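Local atomic coordinates of EvdO2 (Micromonospora carbonacea, PDB entry 4XAB), a protein that probably acts as a non-haem iron, 2-oxoglutarate-dependent oxygenase of the phytanoyl-CoA dioxygenase family, carrying out an oxidative cyclization in orthosomycin biosynthesis. Residues His161-Gly166 / Arg212-Ala217; Trp128-Ala133 / Gly169-His174; Phe23-Gln28 / Gly205-Asp210. All coordinates share one frame; numbering follows the deposited sequence.

Interaction 1. Residues His161-Gly166 / Arg212-Ala217; sequences HYLPGG and RTPHYA. With NI (nickel (II) ion), chain B.
The carbonyl oxygen of Pro-214 gathers three groups of the facing segment: Leu-163 N donates to it at 3.1 Å from a position tilted off the carbonyl plane, Tyr-162 CA makes a CA-H...O contact with it, and the edge of the Tyr-162 ring lies beside it. Next along the strands, His-161 and Tyr-216 form an antiparallel hydrogen-bonded pair, with His-161 N to Tyr-216 O at 2.8 Å and Tyr-216 N to His-161 O at 2.9 Å. Their rings make a T-shaped pair, planes 78° apart, in which the edge of Tyr-216 comes over the face of His-161 and Tyr-216 CD1 lies 3.7 Å from His-161 CD2. On the other face of the sheet, Tyr-162 CD2 packs 3.5 Å from His-215 CB. His-215 CG lies between its backbone N and carbonyl carbon (chi1 50°), turning the ring away from the facing strand toward the nickel. The ring is fixed in rotation by ND1, which donates to Thr-213 O at 2.9 Å almost exactly in the ring plane, while NE2 joins His-129 and Asp-131 in binding the nickel ion, at 2.1 Å. Beyond the strands, a type II turn from Leu-163 to Gly-166 brings the Gly-166 CA against Pro-214 CD, too close for a side chain there. Strand 160-162 is the middle member of a three-stranded antiparallel sheet, between 197-198 and 215-217.

Interaction 2. Residues Trp128-Ala133 / Gly169-His174; sequences WHQDEA and GPVLPH. With NI (nickel (II) ion), chain B.
Pro-170 O receives Gln-130 NE2 at 3.0 Å, in a nearly straight bond (175°) lying in the glutamine amide plane; the same nitrogen also reaches Arg-212 O. Val-171 spreads its two methyls, CG1 lying against Ala-133 and CG2 coming 3.9 Å from Glu-132 CD, whose carboxylate is paired with Arg-212 and Arg-246. Leu-172 N donates to Gln-130 OE1 at 2.8 Å, on a lone pair in the carbonyl plane, and its side chain packs on that oxygen. Gln-130 is extended beyond CG (chi2 156°), carrying its amide to both backbone partners. At the segment's end the His-174 ring is nearly coplanar with this amide. His-174 NE2 accepts the N-H of Gln-130, somewhat tilted from the ring plane (N to NE2 3.0 Å). His-174 ND1 donates to Leu-172 O at 2.6 Å from above the carbonyl plane, though that oxygen lies in the plane of the imidazole. Ala-133 CB sits 3.4 Å above the ring centroid in a CH-pi contact. Swapping in an alanine is likely to leave the Gln-130 N-H and Leu-172 O without mates and a gap beside the Ala-133 methyl. Gln-130 stands between two nickel ligands, His-129 (NE2, 2.0 Å) and Asp-131 (OD1, 2.1 Å), the His-X-Asp part of a facial triad. With one ring nitrogen accepting and the other donating, His-174 is probably neutral, a second-shell group helping position the backbone between the ligands.

Interaction 3. Residues Phe23-Gln28 / Gly205-Asp210; sequences FAILPQ and GAVVHD
Leu-26 has CG anti to its carbonyl carbon (chi1 -48°), and Val-208 holds CG2 in the same relation to its own; these torsions bring Leu-26 CD1 within 3.6 Å of Val-208 CG2, on the face of the sheet that also carries Ala-24 and Ala-206. On the opposite face, Ile-25 and Val-207 run alongside each other from neighbouring strands, each with CG1 anti to the carbonyl carbon, and the two CG1 atoms meet at 4.0 Å. Four backbone bonds hold the strands together. Ala-24 and Val-208 exchange two, each 2.9 Å between N of one and O of the other; Leu-26 and Ala-206 exchange two more, and Leu-26 N to Ala-206 O, at 2.8 Å, is nearly straight (173°). Ala-24 O also takes a CA-H...O contact from Val-207, as Val-208 O does from Phe-23 CA at 3.0 Å. The strands run antiparallel, their directions 163° apart, as part of the larger sheet of a double-stranded beta helix, the cupin-type barrel of this oxygenase family. Strand 206-210 continues that sheet into strand 139-149, whereas Leu-26 and Val-208 pack on helix 89-102. Phe-23 and His-209 share the Ile-25 face as a non-hydrogen-bonded pair; their CB atoms approach to 4.1 Å and the rings then part, Phe-23 to stack on Tyr-162 and His-209 toward the nickel site. There His-209 ND1 is hydrogen-bonded to Tyr-162 OH and NE2 to OD2 of the metal ligand Asp-131, which should keep the ring from turning. At the far end Gly-205 CA lies 3.1 Å from Pro-27 O, where a CB on Gly-205 would clash with that oxygen.

How the interactions relate
From the N terminus, residues 23-28 wait until 205-210 for their partner, so interaction 3 closes the longest loop and joins the early edge strand to the larger sheet. Interaction 2 falls wholly within that span: 128-133 meets 169-174 after 35 intervening residues, tying the ligand-bearing loop to the loop after strand 160-162. Interaction 1 opens at 161-166, inside the span of interaction 2, and ends at 212-217, beyond interaction 3; it crosses both and pairs two strands of the small sheet. Ligands from interactions 1 and 2 hold the nickel ion, while His-209 of interaction 3 approaches it as a neighbour of the ligands.

Interaction 1. Residues His161-Gly166 / Arg212-Ala217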
ATOM      1  N   HIS A 161      -8.906  -0.914  -5.098  1.00 14.90           N
ATOM      2  CA  HIS A 161     -10.322  -1.141  -4.884  1.00 11.79           C
ATOM      3  C   HIS A 161     -10.465  -1.726  -3.491  1.00 13.54           C
ATOM      4  O   HIS A 161      -9.631  -2.530  -3.081  1.00 14.41           O
ATOM      5  CB  HIS A 161     -10.902  -2.133  -5.896  1.00 13.67           C
ATOM      6  CG  HIS A 161     -10.671  -1.765  -7.330  1.00 16.18           C
ATOM      7  ND1 HIS A 161     -11.694  -1.708  -8.254  1.00 21.08           N
ATOM      8  CD2 HIS A 161      -9.532  -1.510  -8.017  1.00 15.03           C
ATOM      9  CE1 HIS A 161     -11.199  -1.400  -9.440  1.00 23.80           C
ATOM     10  NE2 HIS A 161      -9.888  -1.271  -9.324  1.00 18.07           N
ATOM     11  N   TYR A 162     -11.534  -1.372  -2.795  1.00 12.86           N
ATOM     12  CA  TYR A 162     -11.771  -1.876  -1.441  1.00 10.90           C
ATOM     13  C   TYR A 162     -13.106  -2.574  -1.259  1.00 14.71           C
ATOM     14  O   TYR A 162     -14.053  -2.320  -1.996  1.00 14.58           O
ATOM     15  CB  TYR A 162     -11.716  -0.724  -0.438  1.00 11.29           C
ATOM     16  CG  TYR A 162     -10.385  -0.055  -0.348  1.00 11.83           C
ATOM     17  CD1 TYR A 162     -10.178   1.192  -0.917  1.00 16.67           C
ATOM     18  CD2 TYR A 162      -9.339  -0.653   0.320  1.00 12.81           C
ATOM     19  CE1 TYR A 162      -8.967   1.822  -0.811  1.00 16.58           C
ATOM     20  CE2 TYR A 162      -8.125  -0.048   0.415  1.00 13.45           C
ATOM     21  CZ  TYR A 162      -7.935   1.197  -0.156  1.00 16.49           C
ATOM     22  OH  TYR A 162      -6.711   1.815  -0.044  1.00 19.58           O
ATOM     23  N   LEU A 163     -13.184  -3.437  -0.243  1.00 14.31           N
ATOM     24  CA  LEU A 163     -14.470  -3.956   0.217  1.00 12.73           C
ATOM     25  C   LEU A 163     -14.914  -3.159   1.434  1.00 13.59           C
ATOM     26  O   LEU A 163     -14.407  -3.387   2.530  1.00 16.23           O
ATOM     27  CB  LEU A 163     -14.378  -5.445   0.581  1.00 16.70           C
ATOM     28  CG  LEU A 163     -15.738  -6.013   0.990  1.00 23.06           C
ATOM     29  CD1 LEU A 163     -16.606  -6.187  -0.236  1.00 21.48           C
ATOM     30  CD2 LEU A 163     -15.599  -7.333   1.751  1.00 27.42           C
ATOM     31  N   PRO A 164     -15.849  -2.209   1.247  1.00 15.98           N
ATOM     32  CA  PRO A 164     -16.264  -1.353   2.364  1.00 12.77           C
ATOM     33  C   PRO A 164     -16.782  -2.160   3.542  1.00 15.54           C
ATOM     34  O   PRO A 164     -17.612  -3.055   3.355  1.00 20.15           O
ATOM     35  CB  PRO A 164     -17.389  -0.501   1.764  1.00 15.11           C
ATOM     36  CG  PRO A 164     -17.133  -0.511   0.280  1.00 15.56           C
ATOM     37  CD  PRO A 164     -16.574  -1.886   0.000  1.00 14.17           C
ATOM     38  N   GLY A 165     -16.291  -1.837   4.734  1.00 16.21           N
ATOM     39  CA  GLY A 165     -16.778  -2.465   5.941  1.00 17.72           C
ATOM     40  C   GLY A 165     -16.075  -3.768   6.245  1.00 16.72           C
ATOM     41  O   GLY A 165     -16.283  -4.353   7.309  1.00 16.33           O
ATOM     42  N   GLY A 166     -15.220  -4.217   5.326  1.00 15.66           N
ATOM     43  CA  GLY A 166     -14.588  -5.523   5.467  1.00 15.37           C
ATOM     44  C   GLY A 166     -13.626  -5.631   6.633  1.00 15.88           C
ATOM     45  O   GLY A 166     -13.259  -6.736   7.051  1.00 16.65           O
ATOM     46  N   ARG A 212      -7.133  -4.572   8.135  1.00 13.53           N
ATOM     47  CA  ARG A 212      -8.088  -5.652   7.848  1.00 16.18           C
ATOM     48  C   ARG A 212      -9.025  -5.348   6.667  1.00 17.96           C
ATOM     49  O   ARG A 212      -9.872  -6.162   6.317  1.00 16.13           O
ATOM     50  CB  ARG A 212      -8.908  -5.965   9.100  1.00 19.78           C
ATOM     51  CG  ARG A 212      -9.308  -7.422   9.233  1.00 28.68           C
ATOM     52  CD  ARG A 212      -9.879  -7.702  10.613  1.00 29.40           C
ATOM     53  NE  ARG A 212      -8.849  -8.000  11.605  1.00 35.53           N
ATOM     54  CZ  ARG A 212      -9.113  -8.429  12.836  1.00 36.94           C
ATOM     55  NH1 ARG A 212     -10.371  -8.587  13.220  1.00 38.55           N
ATOM     56  NH2 ARG A 212      -8.129  -8.693  13.685  1.00 36.48           N
ATOM     57  N   THR A 213      -8.884  -4.189   6.039  1.00 13.58           N
ATOM     58  CA  THR A 213      -9.749  -3.913   4.894  1.00 11.42           C
ATOM     59  C   THR A 213      -9.300  -4.658   3.639  1.00 10.64           C
ATOM     60  O   THR A 213      -8.182  -4.467   3.180  1.00 14.31           O
ATOM     61  CB  THR A 213      -9.787  -2.409   4.590  1.00 13.00           C
ATOM     62  OG1 THR A 213     -10.102  -1.717   5.796  1.00 11.79           O
ATOM     63  CG2 THR A 213     -10.838  -2.094   3.512  1.00 13.70           C
ATOM     64  N   PRO A 214     -10.180  -5.501   3.069  1.00 12.66           N
ATOM     65  CA  PRO A 214      -9.763  -6.182   1.835  1.00 12.51           C
ATOM     66  C   PRO A 214      -9.540  -5.190   0.700  1.00 14.83           C
ATOM     67  O   PRO A 214     -10.312  -4.226   0.549  1.00 13.72           O
ATOM     68  CB  PRO A 214     -10.944  -7.117   1.521  1.00 13.91           C
ATOM     69  CG  PRO A 214     -11.664  -7.283   2.837  1.00 14.03           C
ATOM     70  CD  PRO A 214     -11.514  -5.930   3.514  1.00 14.03           C
ATOM     71  N   HIS A 215      -8.474  -5.395  -0.068  1.00 13.18           N
ATOM     72  CA  HIS A 215      -8.248  -4.548  -1.232  1.00 15.06           C
ATOM     73  C   HIS A 215      -7.629  -5.314  -2.388  1.00 15.63           C
ATOM     74  O   HIS A 215      -7.088  -6.399  -2.219  1.00 14.92           O
ATOM     75  CB  HIS A 215      -7.383  -3.324  -0.872  1.00 13.86           C
ATOM     76  CG  HIS A 215      -6.127  -3.651  -0.117  1.00 15.49           C
ATOM     77  ND1 HIS A 215      -6.127  -3.991   1.218  1.00 13.37           N
ATOM     78  CD2 HIS A 215      -4.831  -3.652  -0.506  1.00 16.55           C
ATOM     79  CE1 HIS A 215      -4.883  -4.215   1.611  1.00 14.72           C
ATOM     80  NE2 HIS A 215      -4.076  -4.001   0.591  1.00 14.99           N
ATOM     81  N   TYR A 216      -7.724  -4.708  -3.568  1.00 13.35           N
ATOM     82  CA  TYR A 216      -7.322  -5.311  -4.835  1.00 16.16           C
ATOM     83  C   TYR A 216      -6.769  -4.188  -5.687  1.00 17.47           C
ATOM     84  O   TYR A 216      -7.197  -3.048  -5.543  1.00 15.49           O
ATOM     85  CB  TYR A 216      -8.528  -5.975  -5.499  1.00 15.49           C
ATOM     86  CG  TYR A 216      -8.458  -6.161  -6.991  1.00 15.23           C
ATOM     87  CD1 TYR A 216      -8.826  -5.142  -7.868  1.00 18.98           C
ATOM     88  CD2 TYR A 216      -8.064  -7.376  -7.525  1.00 21.70           C
ATOM     89  CE1 TYR A 216      -8.772  -5.324  -9.229  1.00 20.46           C
ATOM     90  CE2 TYR A 216      -8.009  -7.568  -8.883  1.00 23.61           C
ATOM     91  CZ  TYR A 216      -8.360  -6.539  -9.727  1.00 21.17           C
ATOM     92  OH  TYR A 216      -8.312  -6.740 -11.081  1.00 26.55           O
ATOM     93  N   ALA A 217      -5.811  -4.490  -6.555  1.00 19.50           N
ATOM     94  CA  ALA A 217      -5.391  -3.506  -7.553  1.00 22.00           C
ATOM     95  C   ALA A 217      -5.369  -4.149  -8.919  1.00 26.41           C
ATOM     96  O   ALA A 217      -4.863  -5.255  -9.084  1.00 22.21           O
ATOM     97  CB  ALA A 217      -4.020  -2.922  -7.218  1.00 18.75           C
TER
HETATM   98 NI    NI B 301      -2.123  -4.688   0.690  1.00 16.57          NI
HETATM   99  O   HOH W   1      -1.514  -2.865   1.281  1.00 22.78           O

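Interaction 2. Residues Trp128-Ala133 / Gly169-His174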
ATOM      1  N   TRP A 128      -7.127  -9.708  -4.543  1.00 18.29           N
ATOM      2  CA  TRP A 128      -7.779  -9.443  -3.261  1.00 16.58           C
ATOM      3  C   TRP A 128      -7.009 -10.038  -2.086  1.00 16.15           C
ATOM      4  O   TRP A 128      -6.633 -11.203  -2.111  1.00 17.32           O
ATOM      5  CB  TRP A 128      -9.203  -9.995  -3.264  1.00 16.25           C
ATOM      6  CG  TRP A 128     -10.138  -9.150  -4.048  1.00 12.75           C
ATOM      7  CD1 TRP A 128     -10.625  -9.403  -5.303  1.00 17.91           C
ATOM      8  CD2 TRP A 128     -10.698  -7.905  -3.637  1.00 16.01           C
ATOM      9  NE1 TRP A 128     -11.461  -8.389  -5.691  1.00 18.00           N
ATOM     10  CE2 TRP A 128     -11.516  -7.449  -4.691  1.00 17.36           C
ATOM     11  CE3 TRP A 128     -10.576  -7.121  -2.483  1.00 15.69           C
ATOM     12  CZ2 TRP A 128     -12.220  -6.249  -4.624  1.00 17.14           C
ATOM     13  CZ3 TRP A 128     -11.277  -5.928  -2.411  1.00 14.11           C
ATOM     14  CH2 TRP A 128     -12.088  -5.499  -3.481  1.00 18.38           C
ATOM     15  N   HIS A 129      -6.782  -9.220  -1.060  1.00 14.04           N
ATOM     16  CA  HIS A 129      -6.103  -9.657   0.155  1.00 11.47           C
ATOM     17  C   HIS A 129      -6.418  -8.698   1.280  1.00 12.42           C
ATOM     18  O   HIS A 129      -6.899  -7.589   1.050  1.00 12.10           O
ATOM     19  CB  HIS A 129      -4.572  -9.731  -0.039  1.00 12.59           C
ATOM     20  CG  HIS A 129      -3.914  -8.390  -0.212  1.00 15.71           C
ATOM     21  ND1 HIS A 129      -3.952  -7.689  -1.401  1.00 15.82           N
ATOM     22  CD2 HIS A 129      -3.220  -7.614   0.658  1.00 15.50           C
ATOM     23  CE1 HIS A 129      -3.307  -6.542  -1.258  1.00 18.83           C
ATOM     24  NE2 HIS A 129      -2.857  -6.464  -0.016  1.00 16.85           N
ATOM     25  N   GLN A 130      -6.127  -9.136   2.504  1.00 12.25           N
ATOM     26  CA  GLN A 130      -6.100  -8.239   3.648  1.00 14.87           C
ATOM     27  C   GLN A 130      -4.666  -8.193   4.129  1.00 15.06           C
ATOM     28  O   GLN A 130      -3.997  -9.230   4.204  1.00 13.52           O
ATOM     29  CB  GLN A 130      -7.034  -8.719   4.757  1.00 12.35           C
ATOM     30  CG  GLN A 130      -8.492  -8.587   4.418  1.00 13.57           C
ATOM     31  CD  GLN A 130      -9.328  -9.544   5.221  1.00 17.36           C
ATOM     32  OE1 GLN A 130      -9.226 -10.758   5.042  1.00 17.06           O
ATOM     33  NE2 GLN A 130     -10.154  -9.011   6.116  1.00 15.84           N
ATOM     34  N   ASP A 131      -4.175  -7.000   4.451  1.00 14.82           N
ATOM     35  CA  ASP A 131      -2.778  -6.886   4.834  1.00 14.72           C
ATOM     36  C   ASP A 131      -2.518  -7.710   6.103  1.00 16.90           C
ATOM     37  O   ASP A 131      -1.432  -8.262   6.284  1.00 14.82           O
ATOM     38  CB  ASP A 131      -2.388  -5.412   5.034  1.00 16.31           C
ATOM     39  CG  ASP A 131      -2.354  -4.637   3.730  1.00 16.47           C
ATOM     40  OD1 ASP A 131      -2.317  -5.271   2.653  1.00 13.66           O
ATOM     41  OD2 ASP A 131      -2.389  -3.394   3.775  1.00 18.58           O
ATOM     42  N   GLU A 132      -3.521  -7.815   6.970  1.00 13.72           N
ATOM     43  CA  GLU A 132      -3.349  -8.599   8.200  1.00 16.16           C
ATOM     44  C   GLU A 132      -3.099 -10.091   7.915  1.00 18.09           C
ATOM     45  O   GLU A 132      -2.535 -10.806   8.743  1.00 14.74           O
ATOM     46  CB  GLU A 132      -4.565  -8.442   9.123  1.00 15.56           C
ATOM     47  CG  GLU A 132      -4.315  -9.039  10.519  1.00 17.62           C
ATOM     48  CD  GLU A 132      -5.325  -8.585  11.548  1.00 24.69           C
ATOM     49  OE1 GLU A 132      -5.951  -7.528  11.347  1.00 35.91           O
ATOM     50  OE2 GLU A 132      -5.498  -9.300  12.558  1.00 25.26           O
ATOM     51  N   ALA A 133      -3.497 -10.568   6.741  1.00 17.40           N
ATOM     52  CA  ALA A 133      -3.265 -11.981   6.417  1.00 15.94           C
ATOM     53  C   ALA A 133      -1.778 -12.326   6.374  1.00 17.33           C
ATOM     54  O   ALA A 133      -1.397 -13.497   6.485  1.00 18.55           O
ATOM     55  CB  ALA A 133      -3.933 -12.334   5.081  1.00 15.09           C
ATOM     56  N   GLY A 169     -15.052  -7.529   9.421  1.00 14.84           N
ATOM     57  CA  GLY A 169     -15.259  -8.947   9.161  1.00 15.48           C
ATOM     58  C   GLY A 169     -14.037  -9.739   9.585  1.00 17.84           C
ATOM     59  O   GLY A 169     -13.107  -9.196  10.183  1.00 17.31           O
ATOM     60  N   PRO A 170     -14.020 -11.040   9.269  1.00 19.54           N
ATOM     61  CA  PRO A 170     -12.858 -11.848   9.642  1.00 20.11           C
ATOM     62  C   PRO A 170     -11.651 -11.549   8.767  1.00 15.49           C
ATOM     63  O   PRO A 170     -11.773 -10.908   7.709  1.00 16.63           O
ATOM     64  CB  PRO A 170     -13.344 -13.282   9.416  1.00 29.25           C
ATOM     65  CG  PRO A 170     -14.344 -13.150   8.307  1.00 27.83           C
ATOM     66  CD  PRO A 170     -15.026 -11.810   8.516  1.00 19.44           C
ATOM     67  N   VAL A 171     -10.488 -12.007   9.207  1.00 18.19           N
ATOM     68  CA  VAL A 171      -9.391 -12.201   8.277  1.00 17.84           C
ATOM     69  C   VAL A 171      -9.818 -13.413   7.469  1.00 18.65           C
ATOM     70  O   VAL A 171      -9.936 -14.519   7.989  1.00 19.03           O
ATOM     71  CB  VAL A 171      -8.044 -12.409   8.973  1.00 19.67           C
ATOM     72  CG1 VAL A 171      -6.963 -12.714   7.929  1.00 18.19           C
ATOM     73  CG2 VAL A 171      -7.684 -11.162   9.769  1.00 26.09           C
ATOM     74  N   LEU A 172     -10.114 -13.151   6.205  1.00 15.99           N
ATOM     75  CA  LEU A 172     -10.652 -14.124   5.263  1.00 15.81           C
ATOM     76  C   LEU A 172      -9.661 -15.231   4.961  1.00 16.33           C
ATOM     77  O   LEU A 172      -8.464 -15.055   5.150  1.00 16.58           O
ATOM     78  CB  LEU A 172     -11.036 -13.389   3.980  1.00 15.33           C
ATOM     79  CG  LEU A 172     -12.154 -12.378   4.195  1.00 16.00           C
ATOM     80  CD1 LEU A 172     -12.243 -11.400   3.037  1.00 19.84           C
ATOM     81  CD2 LEU A 172     -13.475 -13.123   4.402  1.00 17.89           C
ATOM     82  N   PRO A 173     -10.160 -16.390   4.508  1.00 19.81           N
ATOM     83  CA  PRO A 173      -9.208 -17.433   4.125  1.00 21.93           C
ATOM     84  C   PRO A 173      -8.293 -16.937   3.011  1.00 21.02           C
ATOM     85  O   PRO A 173      -8.776 -16.417   2.010  1.00 21.18           O
ATOM     86  CB  PRO A 173     -10.106 -18.574   3.643  1.00 21.30           C
ATOM     87  CG  PRO A 173     -11.404 -18.364   4.354  1.00 24.62           C
ATOM     88  CD  PRO A 173     -11.557 -16.855   4.439  1.00 19.44           C
ATOM     89  N   HIS A 174      -6.990 -17.088   3.189  1.00 19.77           N
ATOM     90  CA  HIS A 174      -6.052 -16.727   2.134  1.00 21.51           C
ATOM     91  C   HIS A 174      -5.239 -17.947   1.735  1.00 20.98           C
ATOM     92  O   HIS A 174      -5.125 -18.918   2.486  1.00 19.79           O
ATOM     93  CB  HIS A 174      -5.098 -15.605   2.578  1.00 16.17           C
ATOM     94  CG  HIS A 174      -5.720 -14.241   2.644  1.00 16.51           C
ATOM     95  ND1 HIS A 174      -6.763 -13.928   3.492  1.00 14.99           N
ATOM     96  CD2 HIS A 174      -5.409 -13.092   1.994  1.00 21.80           C
ATOM     97  CE1 HIS A 174      -7.072 -12.647   3.353  1.00 15.58           C
ATOM     98  NE2 HIS A 174      -6.268 -12.121   2.446  1.00 16.60           N
TER
HETATM   99 NI    NI B 301      -2.123  -4.688   0.690  1.00 16.57          NI
HETATM  100  O   HOH W   1      -1.514  -2.865   1.281  1.00 22.78           O

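Interaction 3. Residues Phe23-Gln28 / Gly205-Asp210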
ATOM      1  N   PHE A  23     -11.533   2.499   4.803  1.00 16.98           N
ATOM      2  CA  PHE A  23     -10.620   3.204   3.917  1.00 12.89           C
ATOM      3  C   PHE A  23     -11.056   4.650   3.760  1.00 16.80           C
ATOM      4  O   PHE A  23     -12.194   5.014   4.070  1.00 17.19           O
ATOM      5  CB  PHE A  23     -10.560   2.533   2.544  1.00 12.50           C
ATOM      6  CG  PHE A  23     -11.836   2.643   1.780  1.00 13.86           C
ATOM      7  CD1 PHE A  23     -12.019   3.653   0.839  1.00 16.37           C
ATOM      8  CD2 PHE A  23     -12.862   1.742   2.002  1.00 16.78           C
ATOM      9  CE1 PHE A  23     -13.203   3.750   0.150  1.00 20.88           C
ATOM     10  CE2 PHE A  23     -14.047   1.834   1.323  1.00 20.56           C
ATOM     11  CZ  PHE A  23     -14.225   2.841   0.393  1.00 22.70           C
ATOM     12  N   ALA A  24     -10.151   5.471   3.247  1.00 14.00           N
ATOM     13  CA  ALA A  24     -10.506   6.872   2.988  1.00 14.02           C
ATOM     14  C   ALA A  24      -9.638   7.425   1.902  1.00 12.72           C
ATOM     15  O   ALA A  24      -8.476   7.036   1.771  1.00 15.08           O
ATOM     16  CB  ALA A  24     -10.360   7.697   4.241  1.00 18.21           C
ATOM     17  N   ILE A  25     -10.208   8.340   1.129  1.00 15.50           N
ATOM     18  CA  ILE A  25      -9.483   9.044   0.093  1.00 15.47           C
ATOM     19  C   ILE A  25      -9.085  10.424   0.577  1.00 15.08           C
ATOM     20  O   ILE A  25      -9.920  11.166   1.095  1.00 17.45           O
ATOM     21  CB  ILE A  25     -10.330   9.205  -1.182  1.00 18.78           C
ATOM     22  CG1 ILE A  25     -10.556   7.846  -1.839  1.00 22.08           C
ATOM     23  CG2 ILE A  25      -9.649  10.180  -2.143  1.00 25.20           C
ATOM     24  CD1 ILE A  25     -11.374   7.937  -3.125  1.00 23.16           C
ATOM     25  N   LEU A  26      -7.810  10.748   0.414  1.00 14.92           N
ATOM     26  CA  LEU A  26      -7.310  12.086   0.705  1.00 15.57           C
ATOM     27  C   LEU A  26      -6.832  12.696  -0.603  1.00 13.57           C
ATOM     28  O   LEU A  26      -5.816  12.267  -1.141  1.00 16.03           O
ATOM     29  CB  LEU A  26      -6.180  12.019   1.709  1.00 16.88           C
ATOM     30  CG  LEU A  26      -6.424  11.167   2.950  1.00 18.80           C
ATOM     31  CD1 LEU A  26      -5.169  11.109   3.801  1.00 23.90           C
ATOM     32  CD2 LEU A  26      -7.587  11.737   3.725  1.00 19.26           C
ATOM     33  N   PRO A  27      -7.556  13.701  -1.114  1.00 15.63           N
ATOM     34  CA  PRO A  27      -7.264  14.186  -2.466  1.00 18.42           C
ATOM     35  C   PRO A  27      -5.845  14.714  -2.677  1.00 17.70           C
ATOM     36  O   PRO A  27      -5.305  14.544  -3.772  1.00 16.66           O
ATOM     37  CB  PRO A  27      -8.286  15.313  -2.655  1.00 22.14           C
ATOM     38  CG  PRO A  27      -9.431  14.901  -1.805  1.00 21.07           C
ATOM     39  CD  PRO A  27      -8.799  14.291  -0.574  1.00 15.06           C
ATOM     40  N   GLN A  28      -5.249  15.337  -1.668  1.00 15.49           N
ATOM     41  CA  GLN A  28      -3.920  15.903  -1.841  1.00 14.29           C
ATOM     42  C   GLN A  28      -3.123  15.853  -0.537  1.00 16.84           C
ATOM     43  O   GLN A  28      -3.173  16.786   0.265  1.00 20.49           O
ATOM     44  CB  GLN A  28      -4.016  17.349  -2.344  1.00 18.63           C
ATOM     45  CG  GLN A  28      -2.656  18.000  -2.635  1.00 23.15           C
ATOM     46  CD  GLN A  28      -2.429  18.307  -4.109  1.00 22.84           C
ATOM     47  OE1 GLN A  28      -3.269  18.917  -4.767  1.00 22.01           O
ATOM     48  NE2 GLN A  28      -1.277  17.874  -4.639  1.00 20.98           N
ATOM     49  N   GLY A 205      -2.392  12.542  -4.308  1.00 13.51           N
ATOM     50  CA  GLY A 205      -3.514  12.012  -3.546  1.00 11.08           C
ATOM     51  C   GLY A 205      -3.098  10.740  -2.835  1.00 11.22           C
ATOM     52  O   GLY A 205      -2.064  10.165  -3.148  1.00 13.90           O
ATOM     53  N   ALA A 206      -3.899  10.312  -1.868  1.00 11.17           N
ATOM     54  CA  ALA A 206      -3.605   9.059  -1.171  1.00 12.86           C
ATOM     55  C   ALA A 206      -4.867   8.339  -0.807  1.00 10.80           C
ATOM     56  O   ALA A 206      -5.930   8.940  -0.661  1.00 13.17           O
ATOM     57  CB  ALA A 206      -2.775   9.300   0.096  1.00 13.06           C
ATOM     58  N   VAL A 207      -4.740   7.026  -0.638  1.00 11.15           N
ATOM     59  CA  VAL A 207      -5.780   6.266   0.002  1.00 12.99           C
ATOM     60  C   VAL A 207      -5.185   5.716   1.287  1.00 10.92           C
ATOM     61  O   VAL A 207      -3.975   5.429   1.375  1.00 12.75           O
ATOM     62  CB  VAL A 207      -6.328   5.124  -0.888  1.00 16.96           C
ATOM     63  CG1 VAL A 207      -7.156   5.699  -2.026  1.00 21.83           C
ATOM     64  CG2 VAL A 207      -5.199   4.291  -1.432  1.00 18.31           C
ATOM     65  N   VAL A 208      -6.039   5.648   2.287  1.00 11.40           N
ATOM     66  CA  VAL A 208      -5.665   5.134   3.607  1.00 11.69           C
ATOM     67  C   VAL A 208      -6.526   3.915   3.916  1.00 13.17           C
ATOM     68  O   VAL A 208      -7.735   3.987   3.769  1.00 16.29           O
ATOM     69  CB  VAL A 208      -5.884   6.208   4.684  1.00 13.84           C
ATOM     70  CG1 VAL A 208      -5.400   5.715   6.046  1.00 12.29           C
ATOM     71  CG2 VAL A 208      -5.183   7.518   4.276  1.00 15.12           C
ATOM     72  N   HIS A 209      -5.939   2.796   4.346  1.00 13.03           N
ATOM     73  CA  HIS A 209      -6.792   1.669   4.729  1.00 12.87           C
ATOM     74  C   HIS A 209      -6.270   0.900   5.922  1.00 10.34           C
ATOM     75  O   HIS A 209      -5.061   0.770   6.139  1.00 14.49           O
ATOM     76  CB  HIS A 209      -7.014   0.676   3.567  1.00 14.25           C
ATOM     77  CG  HIS A 209      -5.761   0.066   3.015  1.00 16.17           C
ATOM     78  ND1 HIS A 209      -5.104   0.588   1.920  1.00 17.67           N
ATOM     79  CD2 HIS A 209      -5.069  -1.042   3.379  1.00 18.82           C
ATOM     80  CE1 HIS A 209      -4.046  -0.157   1.652  1.00 17.96           C
ATOM     81  NE2 HIS A 209      -4.006  -1.155   2.515  1.00 21.09           N
ATOM     82  N   ASP A 210      -7.230   0.385   6.669  1.00 11.18           N
ATOM     83  CA  ASP A 210      -6.975  -0.452   7.844  1.00 11.27           C
ATOM     84  C   ASP A 210      -6.277  -1.766   7.471  1.00 15.13           C
ATOM     85  O   ASP A 210      -6.421  -2.262   6.358  1.00 12.46           O
ATOM     86  CB  ASP A 210      -8.299  -0.735   8.556  1.00 11.73           C
ATOM     87  CG  ASP A 210      -8.113  -1.460   9.879  1.00 20.96           C
ATOM     88  OD1 ASP A 210      -8.212  -2.710   9.924  1.00 17.30           O
ATOM     89  OD2 ASP A 210      -7.857  -0.772  10.877  1.00 20.26           O
TER